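Local coordinates for protein arsenate reductase (ArsC) (Archaeoglobus fulgidus, PDB 1Y1L) that probably reduces arsenate as part of arsenical resistance, using a fold of the low molecular weight phosphotyrosine phosphatase family, at residues A[2-7]-A[92-97]; A[10-15]-A[112-117]; A[73-76]-A[82-85]; A[76-81]-A[96-101]. All coordinates share one frame; numbering follows the deposited sequence.

Contact 1: A[2-7]-A[92-97]; sequences VLFVCI and TRWHIE. With CD (cadmium ion), chain H.
F4 and W94 meet where CE2 of F4 comes within 3.8 Å of CH2 of W94, with CZ3 about as near. The tryptophan atom reaches the phenyl ring at its edge, near the ring plane. The planes are inclined by 60° with centroids 5.9 Å apart, an oblique pairing that fits neither a stack nor a T-shape. The outer benzo corner of W94 does the touching, and its pyrrole half takes no part. F4 sets CG beside the backbone N (chi1 -64°), which swings the ring toward the indole although the CB of F4 does not point that way. One face of the phenyl ring carries CG2 of V2, 4.2 Å above the plane and near the rim.

The two strands are not neighbours. In this parallel sheet, with strand order 2-1-3-4, strand 73-77 runs between 2-6 and 91-95, so the F4 and T92 CA atoms stay 9.8 Å apart and two large aromatics bridge over V74. Their length suits a contact that has to span the strand between them. Further out, F20 and A16 of helix 12-21 pack on F4, while R117 of helix 106-121 lies in cation-pi contact with W94.

Beyond the aromatics, H95 leaves the strand where a cadmium ion is bound. Its NE2 sits 2.4 Å from the metal, and D88 of the second subunit supplies another ligand through OD2. With NE2 on the metal and ND1 hydrogen-bonded to the carbonyl O of E78, the rotation of the imidazole is fixed from both nitrogens.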
loop_
_atom_site.group_PDB
_atom_site.type_symbol
_atom_site.label_atom_id
_atom_site.label_comp_id
_atom_site.label_asym_id
_atom_site.label_seq_id
_atom_site.Cartn_x
_atom_site.Cartn_y
_atom_site.Cartn_z
ATOM N N VAL A 2 -2.550 -13.355 16.830
ATOM C CA VAL A 2 -2.804 -12.145 16.037
ATOM C C VAL A 2 -2.030 -10.969 16.660
ATOM O O VAL A 2 -1.620 -11.057 17.817
ATOM C CB VAL A 2 -4.333 -11.859 15.999
ATOM C CG1 VAL A 2 -4.880 -11.835 17.400
ATOM C CG2 VAL A 2 -4.638 -10.572 15.300
ATOM N N LEU A 3 -1.741 -9.926 15.879
ATOM C CA LEU A 3 -1.026 -8.754 16.395
ATOM C C LEU A 3 -1.853 -7.509 16.144
ATOM O O LEU A 3 -2.203 -7.202 15.002
ATOM C CB LEU A 3 0.342 -8.569 15.731
ATOM C CG LEU A 3 1.429 -7.801 16.500
ATOM C CD1 LEU A 3 2.646 -7.570 15.630
ATOM C CD2 LEU A 3 0.927 -6.480 16.967
ATOM N N PHE A 4 -2.177 -6.805 17.224
ATOM C CA PHE A 4 -2.940 -5.566 17.135
ATOM C C PHE A 4 -1.942 -4.415 17.208
ATOM O O PHE A 4 -1.274 -4.221 18.231
ATOM C CB PHE A 4 -3.928 -5.471 18.281
ATOM C CG PHE A 4 -4.974 -6.535 18.263
ATOM C CD1 PHE A 4 -4.777 -7.732 18.941
ATOM C CD2 PHE A 4 -6.170 -6.325 17.607
ATOM C CE1 PHE A 4 -5.772 -8.712 18.969
ATOM C CE2 PHE A 4 -7.175 -7.295 17.623
ATOM C CZ PHE A 4 -6.977 -8.491 18.307
ATOM N N VAL A 5 -1.784 -3.697 16.104
ATOM C CA VAL A 5 -0.851 -2.590 16.096
ATOM C C VAL A 5 -1.514 -1.281 15.720
ATOM O O VAL A 5 -2.394 -1.234 14.867
ATOM C CB VAL A 5 0.392 -2.894 15.202
ATOM C CG1 VAL A 5 0.046 -3.910 14.150
ATOM C CG2 VAL A 5 0.937 -1.628 14.550
ATOM N N CYS A 6 -1.179 -0.247 16.475
ATOM C CA CYS A 6 -1.683 1.092 16.222
ATOM C C CYS A 6 -0.443 1.992 16.248
ATOM O O CYS A 6 0.692 1.498 16.249
ATOM C CB CYS A 6 -2.731 1.519 17.259
ATOM S SG CYS A 6 -2.036 2.344 18.717
ATOM N N ILE A 7 -0.637 3.302 16.212
ATOM C CA ILE A 7 0.502 4.199 16.213
ATOM C C ILE A 7 1.255 4.166 17.528
ATOM O O ILE A 7 2.213 3.429 17.689
ATOM C CB ILE A 7 0.096 5.653 15.939
ATOM C CG1 ILE A 7 -0.555 5.795 14.567
ATOM C CG2 ILE A 7 1.308 6.561 16.053
ATOM C CD1 ILE A 7 -1.085 7.187 14.314
ATOM N N THR A 92 -5.352 -6.724 8.302
ATOM C CA THR A 92 -6.611 -6.000 8.108
ATOM C C THR A 92 -6.476 -4.560 8.619
ATOM O O THR A 92 -5.425 -4.167 9.145
ATOM C CB THR A 92 -7.778 -6.657 8.866
ATOM O OG1 THR A 92 -7.665 -8.083 8.810
ATOM C CG2 THR A 92 -9.097 -6.268 8.235
ATOM N N ARG A 93 -7.543 -3.779 8.478
ATOM C CA ARG A 93 -7.540 -2.389 8.921
ATOM C C ARG A 93 -8.831 -2.014 9.631
ATOM O O ARG A 93 -9.918 -2.175 9.080
ATOM C CB ARG A 93 -7.332 -1.473 7.724
ATOM C CG ARG A 93 -6.013 -1.707 7.013
ATOM C CD ARG A 93 -5.895 -0.854 5.770
ATOM N NE ARG A 93 -4.595 -1.000 5.118
ATOM C CZ ARG A 93 -4.410 -0.970 3.798
ATOM N NH1 ARG A 93 -3.184 -1.111 3.302
ATOM N NH2 ARG A 93 -5.444 -0.813 2.969
ATOM N N TRP A 94 -8.714 -1.538 10.866
ATOM C CA TRP A 94 -9.889 -1.136 11.622
ATOM C C TRP A 94 -9.842 0.349 11.860
ATOM O O TRP A 94 -8.924 0.842 12.504
ATOM C CB TRP A 94 -9.932 -1.827 12.975
ATOM C CG TRP A 94 -10.182 -3.277 12.906
ATOM C CD1 TRP A 94 -10.393 -4.023 11.789
ATOM C CD2 TRP A 94 -10.209 -4.186 14.011
ATOM N NE1 TRP A 94 -10.537 -5.342 12.127
ATOM C CE2 TRP A 94 -10.423 -5.470 13.486
ATOM C CE3 TRP A 94 -10.064 -4.034 15.396
ATOM C CZ2 TRP A 94 -10.494 -6.600 14.289
ATOM C CZ3 TRP A 94 -10.133 -5.151 16.192
ATOM C CH2 TRP A 94 -10.345 -6.420 15.638
ATOM N N HIS A 95 -10.815 1.068 11.326
ATOM C CA HIS A 95 -10.864 2.505 11.542
ATOM C C HIS A 95 -11.584 2.739 12.872
ATOM O O HIS A 95 -12.803 2.581 12.979
ATOM C CB HIS A 95 -11.576 3.180 10.377
ATOM C CG HIS A 95 -10.919 2.932 9.053
ATOM N ND1 HIS A 95 -9.691 3.464 8.718
ATOM C CD2 HIS A 95 -11.319 2.211 7.979
ATOM C CE1 HIS A 95 -9.364 3.085 7.495
ATOM N NE2 HIS A 95 -10.336 2.324 7.024
ATOM N N ILE A 96 -10.802 3.044 13.901
ATOM C CA ILE A 96 -11.330 3.262 15.236
ATOM C C ILE A 96 -10.925 4.618 15.808
ATOM O O ILE A 96 -9.743 4.985 15.825
ATOM C CB ILE A 96 -10.856 2.150 16.186
ATOM C CG1 ILE A 96 -11.336 0.790 15.669
ATOM C CG2 ILE A 96 -11.374 2.395 17.587
ATOM C CD1 ILE A 96 -10.853 -0.388 16.475
ATOM N N GLU A 97 -11.933 5.343 16.286
ATOM C CA GLU A 97 -11.777 6.666 16.884
ATOM C C GLU A 97 -10.699 6.659 17.938
ATOM O O GLU A 97 -10.685 5.801 18.806
ATOM C CB GLU A 97 -13.105 7.087 17.513
ATOM C CG GLU A 97 -13.069 8.350 18.358
ATOM C CD GLU A 97 -14.451 8.768 18.829
ATOM O OE1 GLU A 97 -14.694 9.987 18.941
ATOM O OE2 GLU A 97 -15.295 7.882 19.082
HETATM CD CD CD H . -9.444 2.819 4.864
#

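Contact 2: A[10-15]-A[112-117]; sequences TARSVM and AEIEER
R12, which touches I114, carries the flat group of this contact, a guanidinium turned away from the isoleucine. V76 CG1 lies to one side of its plane, while OE1 of E78 and OD1 of N98 approach from the other side, each displaced from the plane. The E78 oxygen forms a salt bridge with NH1 of R12. R12 gets there by a bend at chi3 (-74°) that folds the chain away from helix 106-121 and leaves its base behind to pack.

That base and M15 hold the end of I114. CD1 of I114 is 3.8 Å from the CA of R12 and 3.9 Å from its CB, and 3.8 Å from the CB of M15. The thioether follows at 4.0 Å, measured from M15 SD to I114 CD1. Methionine and isoleucine cross at about a right angle, and the methionine then bends onward. I114 keeps CG1 beside its backbone N with chi2 extended (-176°), which sends a slim, unbranched tip between the two residues, one turn apart on helix 12-21. A11 stands at the N-cap of that helix.

R12 closes the CX5R signature of the low molecular weight phosphatases, whose loop starts at C6 and leads into the helix. L111 and V110 of helix 106-121 extend the apolar surface, and V44 and L47 of helix 42-49 close on M15. Chemically, R12 is divided: its aliphatic base joins the helix interface, while its guanidinium faces N98 and the carboxylate of E78.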
loop_
_atom_site.group_PDB
_atom_site.type_symbol
_atom_site.label_atom_id
_atom_site.label_comp_id
_atom_site.label_asym_id
_atom_site.label_seq_id
_atom_site.Cartn_x
_atom_site.Cartn_y
_atom_site.Cartn_z
ATOM N N THR A 10 -0.972 2.651 23.266
ATOM C CA THR A 10 -1.193 2.976 24.665
ATOM C C THR A 10 -2.603 2.599 25.118
ATOM O O THR A 10 -2.812 2.245 26.278
ATOM C CB THR A 10 -0.947 4.483 24.901
ATOM O OG1 THR A 10 0.418 4.817 24.606
ATOM C CG2 THR A 10 -1.219 4.851 26.320
ATOM N N ALA A 11 -3.556 2.631 24.188
ATOM C CA ALA A 11 -4.943 2.318 24.502
ATOM C C ALA A 11 -5.578 1.210 23.659
ATOM O O ALA A 11 -5.628 0.055 24.084
ATOM C CB ALA A 11 -5.781 3.578 24.411
ATOM N N ARG A 12 -6.123 1.590 22.502
ATOM C CA ARG A 12 -6.793 0.662 21.588
ATOM C C ARG A 12 -6.025 -0.635 21.349
ATOM O O ARG A 12 -6.576 -1.728 21.446
ATOM C CB ARG A 12 -7.066 1.348 20.250
ATOM C CG ARG A 12 -7.715 2.694 20.403
ATOM C CD ARG A 12 -8.537 3.097 19.197
ATOM N NE ARG A 12 -7.746 3.486 18.032
ATOM C CZ ARG A 12 -6.789 4.412 18.025
ATOM N NH1 ARG A 12 -6.147 4.693 16.898
ATOM N NH2 ARG A 12 -6.442 5.034 19.143
ATOM N N SER A 13 -4.758 -0.500 21.002
ATOM C CA SER A 13 -3.913 -1.645 20.743
ATOM C C SER A 13 -4.055 -2.587 21.907
ATOM O O SER A 13 -4.406 -3.755 21.758
ATOM C CB SER A 13 -2.472 -1.166 20.656
ATOM O OG SER A 13 -2.420 0.118 20.049
ATOM N N VAL A 14 -3.853 -2.025 23.082
ATOM C CA VAL A 14 -3.931 -2.774 24.314
ATOM C C VAL A 14 -5.325 -3.300 24.627
ATOM O O VAL A 14 -5.455 -4.344 25.244
ATOM C CB VAL A 14 -3.459 -1.920 25.493
ATOM C CG1 VAL A 14 -3.415 -2.761 26.754
ATOM C CG2 VAL A 14 -2.097 -1.292 25.183
ATOM N N MET A 15 -6.357 -2.544 24.282
ATOM C CA MET A 15 -7.712 -2.988 24.561
ATOM C C MET A 15 -8.041 -4.234 23.764
ATOM O O MET A 15 -8.464 -5.241 24.334
ATOM C CB MET A 15 -8.747 -1.895 24.251
ATOM C CG MET A 15 -8.752 -0.713 25.220
ATOM S SD MET A 15 -9.932 0.593 24.761
ATOM C CE MET A 15 -10.485 1.172 26.346
ATOM N N ALA A 112 -16.067 -0.551 23.509
ATOM C CA ALA A 112 -17.170 -1.335 22.994
ATOM C C ALA A 112 -16.997 -1.694 21.537
ATOM O O ALA A 112 -17.244 -2.839 21.168
ATOM C CB ALA A 112 -18.473 -0.616 23.197
ATOM N N GLU A 113 -16.620 -0.725 20.700
ATOM C CA GLU A 113 -16.431 -0.984 19.272
ATOM C C GLU A 113 -15.381 -2.035 19.062
ATOM O O GLU A 113 -15.551 -2.935 18.254
ATOM C CB GLU A 113 -16.013 0.271 18.532
ATOM C CG GLU A 113 -17.164 1.178 18.182
ATOM C CD GLU A 113 -16.825 2.112 17.039
ATOM O OE1 GLU A 113 -16.522 1.606 15.931
ATOM O OE2 GLU A 113 -16.865 3.347 17.246
ATOM N N ILE A 114 -14.261 -1.873 19.747
ATOM C CA ILE A 114 -13.182 -2.836 19.665
ATOM C C ILE A 114 -13.703 -4.221 20.056
ATOM O O ILE A 114 -13.332 -5.221 19.456
ATOM C CB ILE A 114 -12.046 -2.439 20.608
ATOM C CG1 ILE A 114 -11.460 -1.095 20.181
ATOM C CG2 ILE A 114 -10.967 -3.504 20.612
ATOM C CD1 ILE A 114 -10.262 -0.678 21.004
ATOM N N GLU A 115 -14.578 -4.253 21.059
ATOM C CA GLU A 115 -15.172 -5.484 21.569
ATOM C C GLU A 115 -16.100 -6.122 20.555
ATOM O O GLU A 115 -16.111 -7.333 20.405
ATOM C CB GLU A 115 -15.929 -5.210 22.874
ATOM C CG GLU A 115 -16.330 -6.472 23.637
ATOM C CD GLU A 115 -16.919 -6.189 25.008
ATOM O OE1 GLU A 115 -17.687 -5.217 25.137
ATOM O OE2 GLU A 115 -16.623 -6.942 25.960
ATOM N N GLU A 116 -16.928 -5.308 19.915
ATOM C CA GLU A 116 -17.856 -5.793 18.904
ATOM C C GLU A 116 -17.051 -6.378 17.754
ATOM O O GLU A 116 -17.464 -7.351 17.123
ATOM C CB GLU A 116 -18.701 -4.639 18.370
ATOM C CG GLU A 116 -19.612 -5.022 17.211
ATOM C CD GLU A 116 -19.723 -3.926 16.154
ATOM O OE1 GLU A 116 -20.505 -2.975 16.353
ATOM O OE2 GLU A 116 -19.031 -4.009 15.115
ATOM N N ARG A 117 -15.923 -5.741 17.462
ATOM C CA ARG A 117 -15.062 -6.173 16.379
ATOM C C ARG A 117 -14.241 -7.392 16.749
ATOM O O ARG A 117 -14.057 -8.277 15.918
ATOM C CB ARG A 117 -14.165 -5.023 15.899
ATOM C CG ARG A 117 -14.964 -3.879 15.272
ATOM C CD ARG A 117 -14.110 -2.728 14.775
ATOM N NE ARG A 117 -13.726 -2.877 13.371
ATOM C CZ ARG A 117 -13.629 -1.868 12.505
ATOM N NH1 ARG A 117 -13.266 -2.106 11.254
ATOM N NH2 ARG A 117 -13.903 -0.622 12.880
#

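Contact 3: A[73-76]-A[82-85]; sequences IVTV and CVVL
T75 is the centre of this contact, with I73 and L85 at its apolar end and C82 and V83 at the other. CD1 of I73 comes 3.6 Å from CD1 of L85, with CD2 of the same leucine at 3.9 Å, so the forked leucine end receives the isoleucine tip obliquely. The CD1 branch of L85 also reaches OG1 of T75, 3.4 Å away, as the two side chains pass in opposite directions. This meeting is van der Waals, since a methyl group offers the hydroxyl no acceptor.

The threonine methyl works the other side. OG1 of T75 lies beside the backbone N (chi1 -73°), which leaves CG2 anti to it and spread over the loop, 3.7 Å from SG of C82 and 3.9 Å from CG1 of V83. A beta-branched residue suits this strand because its hydroxyl and methyl meet different neighbours.

The loose side is that of V84, which turns away from the strand and is partly exposed; C82, though buried, is poorly ordered. V83 makes a subunit contact with S81 of the third subunit. C82 is joined to C77 by a disulfide, consistent with an oxidised redox pair as in related arsenate reductases.

In the fold, I73 and T75 point to the sheet face opposite the one where V74 meets F4 and W94; L3 and V5 of strand 2-6 flank I73, V91 of strand 91-95 touches both, and V62 and L67 cover L85.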
loop_
_atom_site.group_PDB
_atom_site.type_symbol
_atom_site.label_atom_id
_atom_site.label_comp_id
_atom_site.label_asym_id
_atom_site.label_seq_id
_atom_site.Cartn_x
_atom_site.Cartn_y
_atom_site.Cartn_z
ATOM N N ILE A 73 -2.110 -9.863 11.268
ATOM C CA ILE A 73 -1.818 -8.621 11.956
ATOM C C ILE A 73 -2.897 -7.604 11.607
ATOM O O ILE A 73 -3.022 -7.188 10.464
ATOM C CB ILE A 73 -0.364 -8.120 11.674
ATOM C CG1 ILE A 73 -0.140 -6.709 12.232
ATOM C CG2 ILE A 73 -0.032 -8.223 10.208
ATOM C CD1 ILE A 73 -0.509 -5.578 11.285
ATOM N N VAL A 74 -3.770 -7.347 12.576
ATOM C CA VAL A 74 -4.855 -6.389 12.421
ATOM C C VAL A 74 -4.295 -5.010 12.761
ATOM O O VAL A 74 -3.659 -4.837 13.808
ATOM C CB VAL A 74 -6.040 -6.745 13.346
ATOM C CG1 VAL A 74 -5.536 -7.404 14.601
ATOM C CG2 VAL A 74 -6.842 -5.506 13.696
ATOM N N THR A 75 -4.492 -4.056 11.854
ATOM C CA THR A 75 -4.004 -2.686 12.040
ATOM C C THR A 75 -5.136 -1.713 12.390
ATOM O O THR A 75 -6.104 -1.564 11.636
ATOM C CB THR A 75 -3.252 -2.179 10.778
ATOM O OG1 THR A 75 -1.984 -2.832 10.677
ATOM C CG2 THR A 75 -3.018 -0.682 10.847
ATOM N N VAL A 76 -5.035 -1.092 13.561
ATOM C CA VAL A 76 -6.039 -0.127 13.989
ATOM C C VAL A 76 -5.659 1.234 13.410
ATOM O O VAL A 76 -4.795 1.940 13.953
ATOM C CB VAL A 76 -6.148 -0.050 15.530
ATOM C CG1 VAL A 76 -7.091 1.052 15.930
ATOM C CG2 VAL A 76 -6.671 -1.358 16.077
ATOM N N CYS A 82 -4.102 4.685 7.452
ATOM C CA CYS A 82 -3.768 3.321 7.829
ATOM C C CYS A 82 -2.302 3.064 7.526
ATOM O O CYS A 82 -1.872 3.126 6.371
ATOM C CB CYS A 82 -4.627 2.333 7.041
ATOM S SG CYS A 82 -4.841 0.803 8.005
ATOM N N VAL A 83 -1.534 2.815 8.578
ATOM C CA VAL A 83 -0.115 2.532 8.441
ATOM C C VAL A 83 0.079 1.117 7.859
ATOM O O VAL A 83 -0.703 0.205 8.142
ATOM C CB VAL A 83 0.601 2.690 9.813
ATOM C CG1 VAL A 83 -0.045 1.803 10.861
ATOM C CG2 VAL A 83 2.079 2.392 9.682
ATOM N N VAL A 84 1.058 0.969 6.971
ATOM C CA VAL A 84 1.346 -0.321 6.361
ATOM C C VAL A 84 2.603 -0.878 7.016
ATOM O O VAL A 84 3.505 -0.123 7.398
ATOM C CB VAL A 84 1.569 -0.204 4.828
ATOM C CG1 VAL A 84 2.924 0.439 4.516
ATOM C CG2 VAL A 84 1.454 -1.575 4.174
ATOM N N LEU A 85 2.646 -2.196 7.183
ATOM C CA LEU A 85 3.805 -2.831 7.796
ATOM C C LEU A 85 4.567 -3.652 6.777
ATOM O O LEU A 85 4.009 -4.050 5.758
ATOM C CB LEU A 85 3.397 -3.701 8.984
ATOM C CG LEU A 85 2.803 -2.960 10.180
ATOM C CD1 LEU A 85 1.309 -2.709 9.965
ATOM C CD2 LEU A 85 3.011 -3.796 11.420
#

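Contact 4: A[76-81]-A[96-101]; sequences VCEESS and IENPAG
I96 and C77 are joined by a backbone hydrogen bond. The N of I96 donates to the carbonyl O of C77 over 3.3 Å, with an N-H...O angle of 157°, and approaches nearly in line with the C=O. It continues the parallel pairing of strands 73-77 and 91-95 just past the end of the second strand. Beside it V76 packs obliquely on I96, CG1 lying 3.9 Å from CB of the isoleucine and 4.1 Å from its CD1. Two beta-branched residues suit this seam, which lies between the sheet and R12 and I114 of the helices.

E78 can be followed outward. Its CB leads away from the 96-101 loop. CG stands beside the backbone N, and a sharp bend at chi2 (-90°) brings the carboxylate back. OE1 then lies 3.9 Å from ND2 of N98 and 4.1 Å from its CB, while OE2 is 4.1 Å from the same ND2. With carboxylate and amide planes 68° apart, these distances describe proximity without a direct hydrogen bond. The firmer partner of OE1 is R12.

N98 turns its OD1 inward along its own loop, where A100 N makes a weak bond to it across 3.4 Å, as in an Asx turn. C77 is half of the disulfide with C82, so this loop edge borders what is probably the redox site. The contact therefore combines one rather long backbone bond and a small apolar patch with polar groups that converge on the arginine; its positive charge would probably favour an ionised E78.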
loop_
_atom_site.group_PDB
_atom_site.type_symbol
_atom_site.label_atom_id
_atom_site.label_comp_id
_atom_site.label_asym_id
_atom_site.label_seq_id
_atom_site.Cartn_x
_atom_site.Cartn_y
_atom_site.Cartn_z
ATOM N N VAL A 76 -5.035 -1.092 13.561
ATOM C CA VAL A 76 -6.039 -0.127 13.989
ATOM C C VAL A 76 -5.659 1.234 13.410
ATOM O O VAL A 76 -4.795 1.940 13.953
ATOM C CB VAL A 76 -6.148 -0.050 15.530
ATOM C CG1 VAL A 76 -7.091 1.052 15.930
ATOM C CG2 VAL A 76 -6.671 -1.358 16.077
ATOM N N CYS A 77 -6.269 1.558 12.271
ATOM C CA CYS A 77 -6.022 2.809 11.557
ATOM C C CYS A 77 -6.855 4.006 12.045
ATOM O O CYS A 77 -7.861 3.850 12.751
ATOM C CB CYS A 77 -6.340 2.623 10.053
ATOM S SG CYS A 77 -5.943 0.927 9.521
ATOM N N GLU A 78 -6.410 5.201 11.656
ATOM C CA GLU A 78 -7.063 6.460 12.007
ATOM C C GLU A 78 -8.207 6.735 11.025
ATOM O O GLU A 78 -8.569 5.867 10.231
ATOM C CB GLU A 78 -6.042 7.596 11.928
ATOM C CG GLU A 78 -4.786 7.387 12.759
ATOM C CD GLU A 78 -4.908 7.934 14.168
ATOM O OE1 GLU A 78 -5.348 7.184 15.063
ATOM O OE2 GLU A 78 -4.554 9.117 14.383
ATOM N N GLU A 79 -8.758 7.948 11.063
ATOM C CA GLU A 79 -9.853 8.316 10.158
ATOM C C GLU A 79 -9.442 8.222 8.684
ATOM O O GLU A 79 -10.278 7.940 7.814
ATOM C CB GLU A 79 -10.362 9.738 10.448
ATOM C CG GLU A 79 -11.629 10.110 9.660
ATOM C CD GLU A 79 -11.946 11.603 9.677
ATOM O OE1 GLU A 79 -11.984 12.212 8.583
ATOM O OE2 GLU A 79 -12.170 12.166 10.775
ATOM N N SER A 80 -8.163 8.453 8.410
ATOM C CA SER A 80 -7.663 8.407 7.044
ATOM C C SER A 80 -6.149 8.268 6.969
ATOM O O SER A 80 -5.480 9.013 6.248
ATOM C CB SER A 80 -8.128 9.649 6.268
ATOM O OG SER A 80 -7.844 10.856 6.965
ATOM N N SER A 81 -5.611 7.286 7.677
ATOM C CA SER A 81 -4.175 7.076 7.650
ATOM C C SER A 81 -3.766 5.726 8.205
ATOM O O SER A 81 -3.186 5.623 9.289
ATOM C CB SER A 81 -3.450 8.215 8.366
ATOM O OG SER A 81 -4.078 8.518 9.593
ATOM N N ILE A 96 -10.802 3.044 13.901
ATOM C CA ILE A 96 -11.330 3.262 15.236
ATOM C C ILE A 96 -10.925 4.618 15.808
ATOM O O ILE A 96 -9.743 4.985 15.825
ATOM C CB ILE A 96 -10.856 2.150 16.186
ATOM C CG1 ILE A 96 -11.336 0.790 15.669
ATOM C CG2 ILE A 96 -11.374 2.395 17.587
ATOM C CD1 ILE A 96 -10.853 -0.388 16.475
ATOM N N GLU A 97 -11.933 5.343 16.286
ATOM C CA GLU A 97 -11.777 6.666 16.884
ATOM C C GLU A 97 -10.699 6.659 17.938
ATOM O O GLU A 97 -10.685 5.801 18.806
ATOM C CB GLU A 97 -13.105 7.087 17.513
ATOM C CG GLU A 97 -13.069 8.350 18.358
ATOM C CD GLU A 97 -14.451 8.768 18.829
ATOM O OE1 GLU A 97 -14.694 9.987 18.941
ATOM O OE2 GLU A 97 -15.295 7.882 19.082
ATOM N N ASN A 98 -9.799 7.622 17.855
ATOM C CA ASN A 98 -8.702 7.736 18.801
ATOM C C ASN A 98 -9.250 8.346 20.092
ATOM O O ASN A 98 -9.602 9.528 20.110
ATOM C CB ASN A 98 -7.636 8.640 18.200
ATOM C CG ASN A 98 -6.339 8.555 18.927
ATOM O OD1 ASN A 98 -6.235 7.913 19.973
ATOM N ND2 ASN A 98 -5.318 9.184 18.370
ATOM N N PRO A 99 -9.348 7.555 21.185
ATOM C CA PRO A 99 -9.872 8.071 22.453
ATOM C C PRO A 99 -8.945 9.033 23.180
ATOM O O PRO A 99 -9.400 9.826 24.000
ATOM C CB PRO A 99 -10.091 6.799 23.264
ATOM C CG PRO A 99 -8.957 5.972 22.858
ATOM C CD PRO A 99 -8.959 6.140 21.344
ATOM N N ALA A 100 -7.658 8.975 22.855
ATOM C CA ALA A 100 -6.640 9.819 23.488
ATOM C C ALA A 100 -7.020 11.266 23.738
ATOM O O ALA A 100 -7.291 12.029 22.803
ATOM C CB ALA A 100 -5.343 9.763 22.702
ATOM N N GLY A 101 -6.951 11.650 25.010
ATOM C CA GLY A 101 -7.275 13.006 25.407
ATOM C C GLY A 101 -8.751 13.194 25.661
ATOM O O GLY A 101 -9.151 13.729 26.700
#

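In the fold
All four contacts belong to one parallel sheet and its cover. Contacts 1 and 2 are the most central, about 6 Å from the chain centre, and rely on aromatic and aliphatic side chains; contacts 3 and 4 lie farther out and bring in a disulfide, a hydroxyl, a carboxylate and an amide. Contact 1 spans strand 73-77, which contacts 3 and 4 share through V76, one toward each loop. Contact 3 lies on the sheet face opposite the helices of contact 2. R12 ties contact 2 to contact 4, whereas the C77–C82 disulfide joins contacts 3 and 4. Both of these also touch the third subunit, while contact 2 touches no other chain.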